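Local coordinates for putative diflavin flavoprotein A 3 (Synechocystis sp., PDB 6H0C), which probably helps transfer electrons from NADH to oxygen, reducing it to water, this chain being the flavodiiron core without the flavin-reductase part, at residues Q128-K131 and H135-L138; F312-P315 and H320-T323. One frame throughout, in Å; residues are numbered along the deposited sequence.

Interaction 1: residues Q128-K131 and H135-L138; sequences QVMK and HLDL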
# COMPACT_ATOMS: atom_id res chain seq x y z
N GLN A 128 19.10 7.94 6.20
CA GLN A 128 20.02 7.12 5.43
C GLN A 128 19.22 6.26 4.46
O GLN A 128 18.46 5.37 4.88
CB GLN A 128 20.89 6.27 6.35
CG GLN A 128 21.96 5.46 5.61
CD GLN A 128 22.86 4.67 6.55
OE1 GLN A 128 23.04 5.03 7.72
NE2 GLN A 128 23.42 3.58 6.05
N VAL A 129 19.38 6.53 3.17
CA VAL A 129 18.65 5.80 2.13
C VAL A 129 19.24 4.41 1.88
O VAL A 129 20.45 4.25 1.77
CB VAL A 129 18.63 6.59 0.82
CG1 VAL A 129 17.98 5.78 -0.27
CG2 VAL A 129 17.90 7.90 1.03
N MET A 130 18.37 3.42 1.79
CA MET A 130 18.80 2.06 1.51
C MET A 130 18.30 1.57 0.14
O MET A 130 17.14 1.78 -0.24
CB MET A 130 18.34 1.11 2.62
CG MET A 130 18.95 1.40 4.00
SD MET A 130 20.75 1.13 4.04
CE MET A 130 21.06 1.12 5.81
N LYS A 131 19.21 0.93 -0.58
CA LYS A 131 18.96 0.37 -1.90
C LYS A 131 19.09 -1.15 -1.80
O LYS A 131 19.52 -1.67 -0.77
CB LYS A 131 19.95 0.96 -2.92
CG LYS A 131 19.86 0.40 -4.32
CD LYS A 131 20.89 1.04 -5.25
CE LYS A 131 20.67 0.62 -6.71
NZ LYS A 131 21.68 1.25 -7.63
N HIS A 135 23.31 -2.96 3.48
CA HIS A 135 23.30 -3.60 4.79
C HIS A 135 23.33 -2.59 5.93
O HIS A 135 23.78 -1.46 5.77
CB HIS A 135 24.49 -4.55 4.93
CG HIS A 135 24.60 -5.56 3.83
ND1 HIS A 135 23.72 -6.61 3.69
CD2 HIS A 135 25.48 -5.68 2.81
CE1 HIS A 135 24.05 -7.33 2.63
NE2 HIS A 135 25.12 -6.78 2.08
N LEU A 136 22.83 -3.02 7.08
CA LEU A 136 22.93 -2.25 8.32
C LEU A 136 23.16 -3.24 9.46
O LEU A 136 22.33 -4.11 9.74
CB LEU A 136 21.67 -1.41 8.55
CG LEU A 136 21.72 -0.46 9.74
CD1 LEU A 136 22.67 0.70 9.46
CD2 LEU A 136 20.32 0.06 10.09
N ASP A 137 24.30 -3.12 10.12
CA ASP A 137 24.70 -4.09 11.13
C ASP A 137 24.32 -3.58 12.51
O ASP A 137 24.82 -2.54 12.95
CB ASP A 137 26.20 -4.37 11.02
CG ASP A 137 26.68 -5.45 11.97
OD1 ASP A 137 25.85 -6.11 12.62
OD2 ASP A 137 27.91 -5.63 12.05
N LEU A 138 23.42 -4.30 13.18
CA LEU A 138 22.99 -3.93 14.53
C LEU A 138 23.84 -4.64 15.59
O LEU A 138 23.62 -4.47 16.78
CB LEU A 138 21.51 -4.28 14.76
CG LEU A 138 20.52 -3.65 13.77
CD1 LEU A 138 19.07 -3.99 14.12
CD2 LEU A 138 20.73 -2.14 13.69
O HOH W 1 25.08 1.13 6.86

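Interaction 2: residues F312-P315 and H320-T323; sequences FGSP and HAPT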
# COMPACT_ATOMS: atom_id res chain seq x y z
N PHE A 312 -9.31 7.27 -15.18
CA PHE A 312 -8.56 8.34 -14.50
C PHE A 312 -9.26 8.76 -13.21
O PHE A 312 -10.48 8.97 -13.19
CB PHE A 312 -8.39 9.57 -15.40
CG PHE A 312 -7.14 9.55 -16.26
CD1 PHE A 312 -6.17 10.54 -16.11
CD2 PHE A 312 -6.94 8.58 -17.23
CE1 PHE A 312 -5.02 10.55 -16.90
CE2 PHE A 312 -5.79 8.58 -18.02
CZ PHE A 312 -4.83 9.57 -17.86
N GLY A 313 -8.48 8.89 -12.13
CA GLY A 313 -8.97 9.38 -10.86
C GLY A 313 -8.14 10.57 -10.43
O GLY A 313 -6.91 10.50 -10.39
N SER A 314 -8.79 11.68 -10.11
CA SER A 314 -8.04 12.90 -9.80
C SER A 314 -8.73 13.77 -8.77
O SER A 314 -9.95 13.96 -8.81
CB SER A 314 -7.81 13.71 -11.09
OG SER A 314 -7.13 14.93 -10.83
N PRO A 315 -7.95 14.33 -7.83
CA PRO A 315 -8.45 15.42 -6.99
C PRO A 315 -8.39 16.73 -7.77
O PRO A 315 -7.92 16.76 -8.91
CB PRO A 315 -7.47 15.43 -5.82
CG PRO A 315 -6.17 15.02 -6.46
CD PRO A 315 -6.55 13.99 -7.52
N HIS A 320 -7.53 22.95 -10.60
CA HIS A 320 -6.93 22.15 -11.67
C HIS A 320 -6.56 20.76 -11.21
O HIS A 320 -6.37 20.51 -10.02
CB HIS A 320 -5.68 22.84 -12.23
CG HIS A 320 -5.95 24.17 -12.85
ND1 HIS A 320 -5.73 25.36 -12.19
CD2 HIS A 320 -6.41 24.50 -14.08
CE1 HIS A 320 -6.05 26.37 -12.99
NE2 HIS A 320 -6.46 25.87 -14.14
N ALA A 321 -6.45 19.85 -12.18
CA ALA A 321 -5.86 18.55 -11.93
C ALA A 321 -4.40 18.74 -11.50
O ALA A 321 -3.74 19.71 -11.90
CB ALA A 321 -5.95 17.67 -13.17
N PRO A 322 -3.89 17.83 -10.66
CA PRO A 322 -2.46 17.81 -10.36
C PRO A 322 -1.65 17.63 -11.63
O PRO A 322 -2.10 16.94 -12.55
CB PRO A 322 -2.31 16.60 -9.44
CG PRO A 322 -3.67 16.39 -8.87
CD PRO A 322 -4.62 16.76 -9.97
N THR A 323 -0.48 18.25 -11.69
CA THR A 323 0.37 18.15 -12.86
C THR A 323 0.59 16.72 -13.37
O THR A 323 0.55 16.49 -14.57
CB THR A 323 1.72 18.80 -12.59
OG1 THR A 323 1.52 20.20 -12.37
CG2 THR A 323 2.65 18.61 -13.77

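Interaction 1: residues Q128-K131 and H135-L138
Met130 and His135 have the nearest CA atoms of 128-131 and 135-138, yet the CA of Met130 still lies 7.9 Å from the CA of His135, too far for the two chains to pair as neighbouring strands. The separation reflects the metallo-beta-lactamase fold of this domain, in which two mixed sheets face each other: strand 127-129 is outermost in one and strand 135-137 outermost in the other, and the short turn between them carries the chain across. Each backbone bonds into its own sheet, Met130 with Cys106 and Leu136 with Leu144. Side chains therefore make the direct contact. The Met130 chain runs first beside its own backbone N, bends at chi2 (-65°) and then straightens about the sulfur (chi3 -166°), which delivers its terminal methyl to the opposite strand. There CE rests 3.8 Å from CB of Leu136, the two side chains crossing at about a right angle. With CG anti to the amide nitrogen (chi1 -174°), Leu136 also brings its CD1 to 4.0 Å from CE of Met130. Both side chains are buried and both lean on Ile105 and Phe146, one residue from each sheet, so the pair belongs to the apolar filling of the sandwich near its edge. A polar link runs beside this packing. Gln128 extends toward the second strand, and its NE2 donates to a water at 3.1 Å; the same water donates to O of His135, also at 3.1 Å. The water thus spans a gap that the amide does not bridge directly and joins the two edge strands. The His135 carbonyl also meets the hydrocarbon: CE of Met130 lies 3.7 Å from O of His135.

Interaction 2: residues F312-P315 and H320-T323
The connection that follows the third strand of the flavodoxin-like fold, counted along the chain, doubles back here: Ser314 and Pro315 leave strand 309-313, and Ala321 and Pro322 return to the start of helix 323-335, with Pro322 at its N-cap position. CA of Pro315 and CA of Ala321, the nearest pair, are 6.4 Å apart, and the contact between the two arms rests mainly on the prolines. Their rings lie at a slant to each other and meet at the outer corners, CG of Pro315 lying 3.7 Å from CG of Pro322. Next to them the Ser314 hydroxyl is turned toward the returning arm, with OG anti to the amide nitrogen (chi1 178°) and 3.2 Å from CD of Pro322. CB of Ala321 touches the same OG at 3.8 Å. Helix 353-364 covers Ser314 and Ala321 through Ala354. The hydroxyl gives its proton to the carbonyl of the next residue: OG of Ser314 donates to O of Pro315 over 2.8 Å, on one of the oxygen's lone pairs and within the plane of the peptide group. That carbonyl oxygen in turn faces the returning proline, O of Pro315 standing 3.5 Å from CD of Pro322. OG of Ser314 and O of Pro315 thus both approach the CD methylene of Pro322, next to its amide nitrogen; the hydrogens there are probably slightly polarised, so the contact is consistent with weak C-H to oxygen attraction added to the apolar meeting of the rings.

How the interactions relate
Interactions 1 and 2 lie in the two different domains of the flavodiiron core and do not touch: their centres are 36 Å apart and their nearest atoms about 24 Å. Interaction 1 spans the two sheets of the metallo-hydrolase domain, the kind of domain that houses the diiron site in flavodiiron proteins, whereas interaction 2 folds the connection from strand 309-313 to helix 323-335. In flavodoxins the corresponding loop lies at the C-terminal end of the parallel strands and borders the FMN, so 312-315 and 320-323 probably flank the flavin region. Both contacts are local, each closing a short turn of three or four residues.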